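Local coordinates for protein glutathione S-transferase (Xanthomonas axonopodis pv. citri, PDB 6NV6) that probably conjugates glutathione to electrophilic substrates as a theta class glutathione transferase, at residues V55-D60 / V64-N69; L19-E24 / A70-L75; L75-Q78 / L83-Q86; F168-F173 / R200-A205. One frame throughout, in Å; residues are numbered along the deposited sequence.

In the fold
Interactions 1 and 2 lie in the thioredoxin-like N-terminal domain, their centres about 10 Å apart, and interaction 1 is nested inside the chain loop that interaction 2 closes. Helix 68-79 ties three contacts together. Its start follows the hairpin of interaction 1, its middle packs on helix 13-25 in interaction 2, and its last turns meet the interdomain linker in interaction 3, which shares Leu75 and is centred about 9 Å from interaction 2. Interaction 4, last in the chain, joins the helical domain to the C-terminal tail. Their centres about 15 Å apart, interactions 2 and 4 touch through the Glu23-Arg200 salt bridge and Trp20-Val202 packing, so helix 196-201 and the tail both meet helix 13-25.

Interaction 1: V55-D60 / V64-N69; sequences VPTLQD and VLWESN
Leu58 and Leu65 face each other as an antiparallel hydrogen-bonded pair, CA atoms 4.9 Å apart, with Gln59 and Val64 forming the adjoining non-hydrogen-bonded pair. This is the beta hairpin of strands 57-60 and 63-65, at one edge of the thioredoxin-like sheet. Its two backbone bonds are nearly equal: Leu58 N to Leu65 O is 2.8 Å and Leu65 N to Leu58 O is 2.9 Å, each with an N-H...O angle of 164°. The two leucines turn to the same face of the sheet, CB to CB 4.0 Å, where Ile71 of helix 68-79 packs on both. Val64 sends CG1 toward CG2 of Thr57, 4.0 Å away. Past Leu65 the pairing ends and the chain turns into helix 68-79, with Glu67 at the N-cap position. Here the edge of the Pro56 ring lies beside Ser68, CD to OG 4.0 Å. In relatives the start of this helix contributes to the glutathione site, and the same may hold here. Trp66 is poorly ordered; its indole runs alongside Thr57, pointing the same way, and its edge meets the hydroxyl in the ring plane, where NE1 makes a weak, bent bond to OG1 (3.0 Å, 120°).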
loop_
_atom_site.group_PDB
_atom_site.type_symbol
_atom_site.label_atom_id
_atom_site.label_comp_id
_atom_site.label_asym_id
_atom_site.label_seq_id
_atom_site.Cartn_x
_atom_site.Cartn_y
_atom_site.Cartn_z
ATOM N N VAL A 55 -7.795 -9.239 -5.064
ATOM C CA VAL A 55 -7.337 -9.723 -3.775
ATOM C C VAL A 55 -6.090 -10.596 -4.022
ATOM O O VAL A 55 -6.080 -11.359 -4.985
ATOM C CB VAL A 55 -8.427 -10.516 -3.036
ATOM C CG1 VAL A 55 -8.559 -11.975 -3.534
ATOM C CG2 VAL A 55 -8.246 -10.438 -1.525
ATOM N N PRO A 56 -5.024 -10.422 -3.254
ATOM C CA PRO A 56 -3.918 -11.390 -3.323
ATOM C C PRO A 56 -4.258 -12.669 -2.573
ATOM O O PRO A 56 -4.911 -12.644 -1.527
ATOM C CB PRO A 56 -2.749 -10.651 -2.655
ATOM C CG PRO A 56 -3.390 -9.605 -1.808
ATOM C CD PRO A 56 -4.642 -9.198 -2.533
ATOM N N THR A 57 -3.817 -13.796 -3.122
ATOM C CA THR A 57 -3.790 -15.055 -2.388
ATOM C C THR A 57 -2.335 -15.411 -2.126
ATOM O O THR A 57 -1.546 -15.544 -3.069
ATOM C CB THR A 57 -4.477 -16.187 -3.154
ATOM O OG1 THR A 57 -5.784 -15.778 -3.581
ATOM C CG2 THR A 57 -4.587 -17.420 -2.274
ATOM N N LEU A 58 -1.978 -15.547 -0.856
ATOM C CA LEU A 58 -0.663 -16.030 -0.466
ATOM C C LEU A 58 -0.752 -17.513 -0.156
ATOM O O LEU A 58 -1.717 -17.967 0.462
ATOM C CB LEU A 58 -0.126 -15.282 0.751
ATOM C CG LEU A 58 1.347 -15.467 1.164
ATOM C CD1 LEU A 58 1.539 -16.602 2.138
ATOM C CD2 LEU A 58 2.257 -15.692 -0.019
ATOM N N GLN A 59 0.253 -18.265 -0.601
ATOM C CA GLN A 59 0.449 -19.648 -0.191
ATOM C C GLN A 59 1.912 -19.829 0.177
ATOM O O GLN A 59 2.803 -19.515 -0.617
ATOM C CB GLN A 59 0.059 -20.637 -1.290
ATOM C CG GLN A 59 0.307 -22.091 -0.901
ATOM C CD GLN A 59 -0.319 -23.084 -1.868
ATOM O OE1 GLN A 59 -1.073 -22.703 -2.771
ATOM N NE2 GLN A 59 -0.005 -24.368 -1.684
ATOM N N ASP A 60 2.153 -20.321 1.384
ATOM C CA ASP A 60 3.505 -20.610 1.856
ATOM C C ASP A 60 3.408 -21.931 2.612
ATOM O O ASP A 60 3.009 -21.954 3.783
ATOM C CB ASP A 60 4.055 -19.500 2.742
ATOM C CG ASP A 60 5.426 -19.835 3.306
ATOM O OD1 ASP A 60 6.055 -20.799 2.818
ATOM O OD2 ASP A 60 5.879 -19.139 4.240
ATOM N N VAL A 64 -2.510 -20.541 3.724
ATOM C CA VAL A 64 -3.197 -19.831 2.646
ATOM C C VAL A 64 -3.849 -18.576 3.230
ATOM O O VAL A 64 -4.680 -18.666 4.142
ATOM C CB VAL A 64 -4.234 -20.721 1.933
ATOM C CG1 VAL A 64 -4.993 -19.927 0.875
ATOM C CG2 VAL A 64 -3.554 -21.918 1.283
ATOM N N LEU A 65 -3.479 -17.414 2.700
ATOM C CA LEU A 65 -3.926 -16.127 3.215
ATOM C C LEU A 65 -4.602 -15.330 2.108
ATOM O O LEU A 65 -4.099 -15.277 0.980
ATOM C CB LEU A 65 -2.749 -15.330 3.778
ATOM C CG LEU A 65 -2.238 -15.681 5.165
ATOM C CD1 LEU A 65 -1.076 -14.767 5.529
ATOM C CD2 LEU A 65 -3.375 -15.554 6.161
ATOM N N TRP A 66 -5.728 -14.694 2.437
ATOM C CA TRP A 66 -6.456 -13.872 1.483
ATOM C C TRP A 66 -6.503 -12.394 1.849
ATOM O O TRP A 66 -7.141 -11.619 1.135
ATOM C CB TRP A 66 -7.885 -14.389 1.325
ATOM C CG TRP A 66 -7.996 -15.497 0.354
ATOM C CD1 TRP A 66 -7.323 -15.625 -0.827
ATOM C CD2 TRP A 66 -8.830 -16.656 0.471
ATOM N NE1 TRP A 66 -7.688 -16.793 -1.456
ATOM C CE2 TRP A 66 -8.611 -17.444 -0.680
ATOM C CE3 TRP A 66 -9.739 -17.103 1.434
ATOM C CZ2 TRP A 66 -9.270 -18.654 -0.890
ATOM C CZ3 TRP A 66 -10.393 -18.303 1.223
ATOM C CH2 TRP A 66 -10.155 -19.065 0.069
ATOM N N GLU A 67 -5.860 -11.975 2.926
ATOM C CA GLU A 67 -5.994 -10.610 3.412
ATOM C C GLU A 67 -4.657 -9.898 3.284
ATOM O O GLU A 67 -3.677 -10.332 3.890
ATOM C CB GLU A 67 -6.473 -10.605 4.858
ATOM C CG GLU A 67 -7.975 -10.735 4.968
ATOM C CD GLU A 67 -8.684 -9.471 4.505
ATOM O OE1 GLU A 67 -8.045 -8.393 4.508
ATOM O OE2 GLU A 67 -9.875 -9.543 4.135
ATOM N N SER A 68 -4.637 -8.798 2.519
ATOM C CA SER A 68 -3.414 -8.041 2.236
ATOM C C SER A 68 -2.589 -7.818 3.504
ATOM O O SER A 68 -1.430 -8.247 3.607
ATOM C CB SER A 68 -3.785 -6.690 1.635
ATOM O OG SER A 68 -4.859 -6.827 0.709
ATOM N N ASN A 69 -3.189 -7.153 4.500
ATOM C CA ASN A 69 -2.412 -6.726 5.658
ATOM C C ASN A 69 -2.006 -7.907 6.533
ATOM O O ASN A 69 -0.933 -7.871 7.145
ATOM C CB ASN A 69 -3.194 -5.684 6.464
ATOM C CG ASN A 69 -3.452 -4.404 5.685
ATOM O OD1 ASN A 69 -2.838 -4.155 4.644
ATOM N ND2 ASN A 69 -4.372 -3.593 6.181
#

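Interaction 2: L19-E24 / A70-L75; sequences LWCAEE and AIVRYL
Cys21 carries the tight part of this contact, its thiol set against the carbonyl and side chain of Val72 and the side chain of Leu75. With chi1 at -165°, SG points away from its backbone nitrogen and across to the neighbouring helix. There it meets CB of Leu75 at 3.6 Å and the carbonyl O of Val72, also at 3.6 Å, while Val72 CG1 closes in on the same sulfur at 4.0 Å. Leu75 then reaches beyond the cysteine, bringing CD1 to 4.1 Å from the backbone N of Ala22. All four touching residues are buried, and no hydrogen bond crosses. Helices 13-25 and 68-79 are a neighbouring pair of the thioredoxin-like fold, and here they run almost parallel: the short segments diverge by only 5°, with axes 9.4 Å apart. Away from this seam the side chains of helix 13-25 serve other partners. Glu23 and Glu24 are partly exposed, Glu23 bridging to Arg200 and Glu24 to Arg195. Trp20 turns to the helical domain, packing on Ile163 and Ser167. Trp20 NE1 donates to Glu24 OE2 at 2.7 Å; the oxygen receives it on its anti lone pair and sits 22° out of the indole plane.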
loop_
_atom_site.group_PDB
_atom_site.type_symbol
_atom_site.label_atom_id
_atom_site.label_comp_id
_atom_site.label_asym_id
_atom_site.label_seq_id
_atom_site.Cartn_x
_atom_site.Cartn_y
_atom_site.Cartn_z
ATOM N N LEU A 19 3.609 -8.021 -2.813
ATOM C CA LEU A 19 4.836 -8.117 -3.605
ATOM C C LEU A 19 5.942 -7.295 -2.977
ATOM O O LEU A 19 7.081 -7.761 -2.844
ATOM C CB LEU A 19 4.589 -7.652 -5.039
ATOM C CG LEU A 19 3.498 -8.490 -5.694
ATOM C CD1 LEU A 19 3.028 -7.907 -7.012
ATOM C CD2 LEU A 19 3.969 -9.928 -5.845
ATOM N N TRP A 20 5.612 -6.079 -2.550
ATOM C CA TRP A 20 6.602 -5.232 -1.905
ATOM C C TRP A 20 7.148 -5.892 -0.636
ATOM O O TRP A 20 8.362 -5.887 -0.395
ATOM C CB TRP A 20 5.968 -3.874 -1.606
ATOM C CG TRP A 20 6.863 -2.900 -0.928
ATOM C CD1 TRP A 20 8.221 -2.963 -0.815
ATOM C CD2 TRP A 20 6.456 -1.704 -0.259
ATOM N NE1 TRP A 20 8.680 -1.884 -0.116
ATOM C CE2 TRP A 20 7.618 -1.087 0.229
ATOM C CE3 TRP A 20 5.220 -1.092 -0.032
ATOM C CZ2 TRP A 20 7.581 0.125 0.942
ATOM C CZ3 TRP A 20 5.184 0.113 0.664
ATOM C CH2 TRP A 20 6.351 0.704 1.148
ATOM N N CYS A 21 6.266 -6.466 0.184
ATOM C CA CYS A 21 6.711 -7.140 1.400
ATOM C C CYS A 21 7.587 -8.351 1.087
ATOM O O CYS A 21 8.662 -8.528 1.680
ATOM C CB CYS A 21 5.502 -7.547 2.235
ATOM S SG CYS A 21 5.971 -7.979 3.896
ATOM N N ALA A 22 7.132 -9.201 0.167
ATOM C CA ALA A 22 7.981 -10.282 -0.310
ATOM C C ALA A 22 9.357 -9.753 -0.694
ATOM O O ALA A 22 10.385 -10.236 -0.201
ATOM C CB ALA A 22 7.318 -10.973 -1.497
ATOM N N GLU A 23 9.384 -8.724 -1.548
ATOM C CA GLU A 23 10.645 -8.166 -2.022
ATOM C C GLU A 23 11.501 -7.648 -0.869
ATOM O O GLU A 23 12.707 -7.909 -0.821
ATOM C CB GLU A 23 10.372 -7.064 -3.041
ATOM C CG GLU A 23 9.834 -7.584 -4.361
ATOM C CD GLU A 23 10.932 -8.102 -5.280
ATOM O OE1 GLU A 23 12.058 -7.549 -5.231
ATOM O OE2 GLU A 23 10.673 -9.067 -6.042
ATOM N N GLU A 24 10.898 -6.919 0.079
ATOM C CA GLU A 24 11.652 -6.441 1.241
ATOM C C GLU A 24 12.333 -7.581 1.992
ATOM O O GLU A 24 13.381 -7.383 2.613
ATOM C CB GLU A 24 10.738 -5.677 2.211
ATOM C CG GLU A 24 10.241 -4.311 1.738
ATOM C CD GLU A 24 11.325 -3.235 1.685
ATOM O OE1 GLU A 24 12.451 -3.472 2.172
ATOM O OE2 GLU A 24 11.045 -2.140 1.150
ATOM N N ALA A 70 -2.833 -8.953 6.603
ATOM C CA ALA A 70 -2.397 -10.186 7.246
ATOM C C ALA A 70 -1.216 -10.802 6.500
ATOM O O ALA A 70 -0.254 -11.271 7.123
ATOM C CB ALA A 70 -3.562 -11.172 7.335
ATOM N N ILE A 71 -1.282 -10.824 5.165
ATOM C CA ILE A 71 -0.164 -11.314 4.368
ATOM C C ILE A 71 1.096 -10.526 4.694
ATOM O O ILE A 71 2.190 -11.093 4.818
ATOM C CB ILE A 71 -0.503 -11.245 2.865
ATOM C CG1 ILE A 71 -1.648 -12.205 2.530
ATOM C CG2 ILE A 71 0.713 -11.586 2.018
ATOM C CD1 ILE A 71 -2.278 -11.953 1.186
ATOM N N VAL A 72 0.965 -9.210 4.858
ATOM C CA VAL A 72 2.143 -8.392 5.135
ATOM C C VAL A 72 2.700 -8.746 6.502
ATOM O O VAL A 72 3.878 -9.101 6.642
ATOM C CB VAL A 72 1.800 -6.891 5.043
ATOM C CG1 VAL A 72 2.923 -6.031 5.642
ATOM C CG2 VAL A 72 1.504 -6.482 3.593
ATOM N N ARG A 73 1.848 -8.665 7.527
ATOM C CA ARG A 73 2.299 -8.926 8.887
ATOM C C ARG A 73 2.943 -10.295 8.986
ATOM O O ARG A 73 3.969 -10.466 9.655
ATOM C CB ARG A 73 1.134 -8.790 9.870
ATOM C CG ARG A 73 0.804 -7.337 10.196
ATOM C CD ARG A 73 -0.164 -7.237 11.369
ATOM N NE ARG A 73 -1.492 -7.691 10.967
ATOM C CZ ARG A 73 -2.441 -6.883 10.497
ATOM N NH1 ARG A 73 -2.215 -5.579 10.390
ATOM N NH2 ARG A 73 -3.622 -7.376 10.137
ATOM N N TYR A 74 2.377 -11.274 8.283
ATOM C CA TYR A 74 2.967 -12.601 8.272
ATOM C C TYR A 74 4.358 -12.580 7.638
ATOM O O TYR A 74 5.347 -12.985 8.265
ATOM C CB TYR A 74 2.055 -13.573 7.537
ATOM C CG TYR A 74 2.765 -14.866 7.280
ATOM C CD1 TYR A 74 3.133 -15.685 8.339
ATOM C CD2 TYR A 74 3.123 -15.244 5.994
ATOM C CE1 TYR A 74 3.807 -16.865 8.119
ATOM C CE2 TYR A 74 3.791 -16.419 5.761
ATOM C CZ TYR A 74 4.131 -17.226 6.823
ATOM O OH TYR A 74 4.802 -18.401 6.599
ATOM N N LEU A 75 4.451 -12.103 6.389
ATOM C CA LEU A 75 5.720 -12.143 5.669
ATOM C C LEU A 75 6.832 -11.444 6.441
ATOM O O LEU A 75 7.977 -11.914 6.451
ATOM C CB LEU A 75 5.558 -11.528 4.278
ATOM C CG LEU A 75 5.012 -12.539 3.264
ATOM C CD1 LEU A 75 4.560 -11.855 1.977
ATOM C CD2 LEU A 75 6.038 -13.631 2.983
#

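Interaction 3: L75-Q78 / L83-Q86; sequences LAAQ and LYPQ
Ala77 places its methyl over one face of the Tyr84 ring, a CH-pi contact in which CB stands 4.0 Å from the ring centroid and 25° off its normal. The methyl is displaced toward the rim, so the nearest ring atom is CD2, 3.6 Å from Ala77 CB. One residue earlier on each side the contact is purely aliphatic: CB of Ala76 rests on CB of Leu83 at 3.7 Å, and the same methyl comes within 4.3 Å of Tyr84 CB. No hydrogen bond links the two segments. Small residues on the helix let the following chain come close, with the CA atoms of Ala76 and Leu83 5.6 Å apart. Tyr84 extends its ring anti to the backbone N (chi1 178°), and that laying-out of the side chain brings one face under the Ala77 methyl, near the surface, whereas Ala76 and Leu83 are buried. A second shell positions the loop. Leu83 is tied by a backbone hydrogen bond to Met160, whose side-chain neighbours include both Ala76 and Tyr84, and its own side chain touches Phe158. Further along, Pro85 O accepts a hydrogen bond from Arg91 NE. Segment 83-86 belongs to the linker that leads from the thioredoxin-like domain to the all-helical C-terminal domain, a connection common to glutathione transferases. It lies between the last turns of helix 68-79 and the start of helix 88-118, with Glu24 of helix 13-25 packing on Leu83 from the side of the N-terminal domain.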
loop_
_atom_site.group_PDB
_atom_site.type_symbol
_atom_site.label_atom_id
_atom_site.label_comp_id
_atom_site.label_asym_id
_atom_site.label_seq_id
_atom_site.Cartn_x
_atom_site.Cartn_y
_atom_site.Cartn_z
ATOM N N LEU A 75 4.451 -12.103 6.389
ATOM C CA LEU A 75 5.720 -12.143 5.669
ATOM C C LEU A 75 6.832 -11.444 6.441
ATOM O O LEU A 75 7.977 -11.914 6.451
ATOM C CB LEU A 75 5.558 -11.528 4.278
ATOM C CG LEU A 75 5.012 -12.539 3.264
ATOM C CD1 LEU A 75 4.560 -11.855 1.977
ATOM C CD2 LEU A 75 6.038 -13.631 2.983
ATOM N N ALA A 76 6.523 -10.333 7.113
ATOM C CA ALA A 76 7.589 -9.640 7.832
ATOM C C ALA A 76 7.972 -10.389 9.105
ATOM O O ALA A 76 9.157 -10.630 9.359
ATOM C CB ALA A 76 7.188 -8.193 8.135
ATOM N N ALA A 77 6.985 -10.778 9.913
ATOM C CA ALA A 77 7.297 -11.547 11.113
ATOM C C ALA A 77 8.029 -12.847 10.773
ATOM O O ALA A 77 8.982 -13.229 11.463
ATOM C CB ALA A 77 6.018 -11.841 11.895
ATOM N N GLN A 78 7.608 -13.536 9.708
ATOM C CA GLN A 78 8.209 -14.823 9.368
ATOM C C GLN A 78 9.540 -14.675 8.637
ATOM O O GLN A 78 10.424 -15.523 8.799
ATOM C CB GLN A 78 7.244 -15.650 8.512
ATOM C CG GLN A 78 7.650 -17.102 8.287
ATOM C CD GLN A 78 7.700 -17.912 9.576
ATOM O OE1 GLN A 78 6.801 -17.839 10.411
ATOM N NE2 GLN A 78 8.761 -18.686 9.743
ATOM N N LEU A 83 11.384 -5.652 9.709
ATOM C CA LEU A 83 10.147 -4.959 9.384
ATOM C C LEU A 83 9.056 -5.137 10.424
ATOM O O LEU A 83 8.018 -4.468 10.327
ATOM C CB LEU A 83 9.619 -5.439 8.036
ATOM C CG LEU A 83 10.442 -4.925 6.864
ATOM C CD1 LEU A 83 9.612 -4.933 5.600
ATOM C CD2 LEU A 83 10.989 -3.528 7.171
ATOM N N TYR A 84 9.257 -6.021 11.399
ATOM C CA TYR A 84 8.255 -6.334 12.411
ATOM C C TYR A 84 8.793 -5.900 13.765
ATOM O O TYR A 84 9.558 -6.645 14.393
ATOM C CB TYR A 84 7.931 -7.833 12.391
ATOM C CG TYR A 84 6.936 -8.318 13.425
ATOM C CD1 TYR A 84 7.341 -8.612 14.721
ATOM C CD2 TYR A 84 5.592 -8.490 13.106
ATOM C CE1 TYR A 84 6.442 -9.053 15.671
ATOM C CE2 TYR A 84 4.677 -8.944 14.050
ATOM C CZ TYR A 84 5.114 -9.223 15.333
ATOM O OH TYR A 84 4.240 -9.670 16.299
ATOM N N PRO A 85 8.464 -4.694 14.238
ATOM C CA PRO A 85 8.923 -4.264 15.567
ATOM C C PRO A 85 8.476 -5.234 16.652
ATOM O O PRO A 85 7.304 -5.616 16.728
ATOM C CB PRO A 85 8.283 -2.881 15.739
ATOM C CG PRO A 85 7.950 -2.425 14.369
ATOM C CD PRO A 85 7.642 -3.668 13.579
ATOM N N GLN A 86 9.428 -5.644 17.500
ATOM C CA GLN A 86 9.134 -6.689 18.474
ATOM C C GLN A 86 8.409 -6.156 19.709
ATOM O O GLN A 86 7.595 -6.876 20.292
ATOM C CB GLN A 86 10.422 -7.416 18.855
ATOM C CG GLN A 86 10.800 -8.543 17.871
ATOM C CD GLN A 86 10.001 -9.847 18.069
ATOM O OE1 GLN A 86 8.932 -9.867 18.697
ATOM N NE2 GLN A 86 10.527 -10.939 17.521
#

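Interaction 4: F168-F173 / R200-A205; sequences FIYAWF and RGVMTA
An inverse gamma turn centred on Met203, in the C-terminal tail just after helix 196-201, folds across the ring of Tyr170. The turn is closed by Thr204 N bonding to Val202 O at 2.7 Å, and it presents CA of Met203 to one face of the phenol, 3.8 Å from the centroid and 18° off the normal. The methionine side chain crosses the tyrosine at about a right angle, its CG 3.8 Å from Tyr170 CE1. Nearer the helix, Val202 CG1 packs on CB of Tyr170 at 3.7 Å, the two side chains sliding past each other in opposite directions. At the far end the hydroxyl donates to the tail: Tyr170 OH bonds to the carbonyl O of Thr204 at 3.0 Å, tilted 21° from the carbonyl plane. A chi1 of 172° swings the ring clear of the tyrosine's own nitrogen, and it spans the distance from helix to turn. The threonine hydroxyl looks elsewhere, bonding to Arg10 O and to Arg16 NH2 of helix 13-25. Tyr170 thus joins helix 163-174 of the C-terminal domain to the tail, with Tyr189 of helix 183-193 touching the same tyrosine and Arg193 of that helix packing on Met203.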
loop_
_atom_site.group_PDB
_atom_site.type_symbol
_atom_site.label_atom_id
_atom_site.label_comp_id
_atom_site.label_asym_id
_atom_site.label_seq_id
_atom_site.Cartn_x
_atom_site.Cartn_y
_atom_site.Cartn_z
ATOM N N PHE A 168 -0.729 2.257 -1.744
ATOM C CA PHE A 168 -1.743 3.117 -2.350
ATOM C C PHE A 168 -1.145 4.435 -2.813
ATOM O O PHE A 168 -1.509 4.940 -3.883
ATOM C CB PHE A 168 -2.876 3.402 -1.364
ATOM C CG PHE A 168 -3.873 2.288 -1.229
ATOM C CD1 PHE A 168 -4.940 2.186 -2.097
ATOM C CD2 PHE A 168 -3.751 1.349 -0.217
ATOM C CE1 PHE A 168 -5.866 1.160 -1.961
ATOM C CE2 PHE A 168 -4.671 0.322 -0.081
ATOM C CZ PHE A 168 -5.733 0.230 -0.963
ATOM N N ILE A 169 -0.214 4.993 -2.029
ATOM C CA ILE A 169 0.225 6.365 -2.264
ATOM C C ILE A 169 1.008 6.490 -3.560
ATOM O O ILE A 169 1.178 7.606 -4.075
ATOM C CB ILE A 169 1.040 6.890 -1.069
ATOM C CG1 ILE A 169 0.661 8.340 -0.792
ATOM C CG2 ILE A 169 2.528 6.752 -1.321
ATOM C CD1 ILE A 169 -0.724 8.482 -0.206
ATOM N N TYR A 170 1.480 5.368 -4.109
ATOM C CA TYR A 170 1.980 5.380 -5.477
ATOM C C TYR A 170 0.876 5.795 -6.449
ATOM O O TYR A 170 1.065 6.689 -7.283
ATOM C CB TYR A 170 2.540 4.004 -5.838
ATOM C CG TYR A 170 2.902 3.877 -7.301
ATOM C CD1 TYR A 170 3.917 4.652 -7.850
ATOM C CD2 TYR A 170 2.227 2.988 -8.135
ATOM C CE1 TYR A 170 4.254 4.545 -9.171
ATOM C CE2 TYR A 170 2.561 2.875 -9.467
ATOM C CZ TYR A 170 3.578 3.656 -9.974
ATOM O OH TYR A 170 3.922 3.546 -11.297
ATOM N N ALA A 171 -0.294 5.163 -6.344
ATOM C CA ALA A 171 -1.411 5.556 -7.196
ATOM C C ALA A 171 -1.781 7.015 -6.972
ATOM O O ALA A 171 -1.987 7.767 -7.932
ATOM C CB ALA A 171 -2.612 4.644 -6.940
ATOM N N TRP A 172 -1.849 7.438 -5.710
ATOM C CA TRP A 172 -2.207 8.817 -5.398
ATOM C C TRP A 172 -1.331 9.824 -6.140
ATOM O O TRP A 172 -1.835 10.792 -6.711
ATOM C CB TRP A 172 -2.108 9.046 -3.892
ATOM C CG TRP A 172 -2.304 10.474 -3.461
ATOM C CD1 TRP A 172 -1.335 11.355 -3.033
ATOM C CD2 TRP A 172 -3.543 11.192 -3.403
ATOM N NE1 TRP A 172 -1.903 12.567 -2.717
ATOM C CE2 TRP A 172 -3.254 12.494 -2.933
ATOM C CE3 TRP A 172 -4.868 10.862 -3.696
ATOM C CZ2 TRP A 172 -4.243 13.455 -2.749
ATOM C CZ3 TRP A 172 -5.844 11.824 -3.519
ATOM C CH2 TRP A 172 -5.528 13.101 -3.049
ATOM N N PHE A 173 -0.022 9.611 -6.153
ATOM C CA PHE A 173 0.875 10.631 -6.669
ATOM C C PHE A 173 1.080 10.543 -8.173
ATOM O O PHE A 173 1.411 11.556 -8.802
ATOM C CB PHE A 173 2.229 10.544 -5.957
ATOM C CG PHE A 173 2.261 11.251 -4.623
ATOM C CD1 PHE A 173 2.097 12.628 -4.552
ATOM C CD2 PHE A 173 2.425 10.535 -3.439
ATOM C CE1 PHE A 173 2.120 13.280 -3.331
ATOM C CE2 PHE A 173 2.449 11.186 -2.216
ATOM C CZ PHE A 173 2.294 12.559 -2.164
ATOM N N ARG A 200 10.395 -2.413 -7.336
ATOM C CA ARG A 200 10.002 -3.651 -7.997
ATOM C C ARG A 200 8.626 -4.129 -7.549
ATOM O O ARG A 200 7.888 -4.731 -8.338
ATOM C CB ARG A 200 11.046 -4.733 -7.736
ATOM C CG ARG A 200 12.409 -4.425 -8.320
ATOM C CD ARG A 200 13.373 -5.566 -8.046
ATOM N NE ARG A 200 13.441 -5.843 -6.617
ATOM C CZ ARG A 200 14.443 -5.461 -5.830
ATOM N NH1 ARG A 200 14.366 -5.630 -4.511
ATOM N NH2 ARG A 200 15.486 -4.834 -6.363
ATOM N N GLY A 201 8.266 -3.880 -6.292
ATOM C CA GLY A 201 7.019 -4.393 -5.761
ATOM C C GLY A 201 5.804 -3.520 -5.999
ATOM O O GLY A 201 4.697 -4.040 -6.151
ATOM N N VAL A 202 5.982 -2.200 -6.035
ATOM C CA VAL A 202 4.866 -1.267 -6.033
ATOM C C VAL A 202 4.768 -0.493 -7.341
ATOM O O VAL A 202 3.674 -0.328 -7.884
ATOM C CB VAL A 202 4.953 -0.305 -4.823
ATOM C CG1 VAL A 202 3.788 0.674 -4.807
ATOM C CG2 VAL A 202 4.998 -1.093 -3.548
ATOM N N MET A 203 5.888 -0.015 -7.867
ATOM C CA MET A 203 5.824 0.943 -8.970
ATOM C C MET A 203 5.686 0.189 -10.287
ATOM O O MET A 203 6.604 0.097 -11.103
ATOM C CB MET A 203 7.030 1.868 -8.960
ATOM C CG MET A 203 7.197 2.605 -7.638
ATOM S SD MET A 203 8.735 3.515 -7.463
ATOM C CE MET A 203 8.368 4.882 -8.561
ATOM N N THR A 204 4.485 -0.322 -10.505
ATOM C CA THR A 204 4.136 -1.093 -11.682
ATOM C C THR A 204 3.253 -0.245 -12.596
ATOM O O THR A 204 2.969 0.929 -12.324
ATOM C CB THR A 204 3.445 -2.399 -11.274
ATOM O OG1 THR A 204 2.209 -2.111 -10.602
ATOM C CG2 THR A 204 4.343 -3.208 -10.341
ATOM N N ALA A 205 2.830 -0.845 -13.703
ATOM C CA ALA A 205 1.910 -0.178 -14.615
ATOM C C ALA A 205 0.680 0.320 -13.861
ATOM O O ALA A 205 -0.028 -0.458 -13.216
ATOM C CB ALA A 205 1.510 -1.133 -15.740
#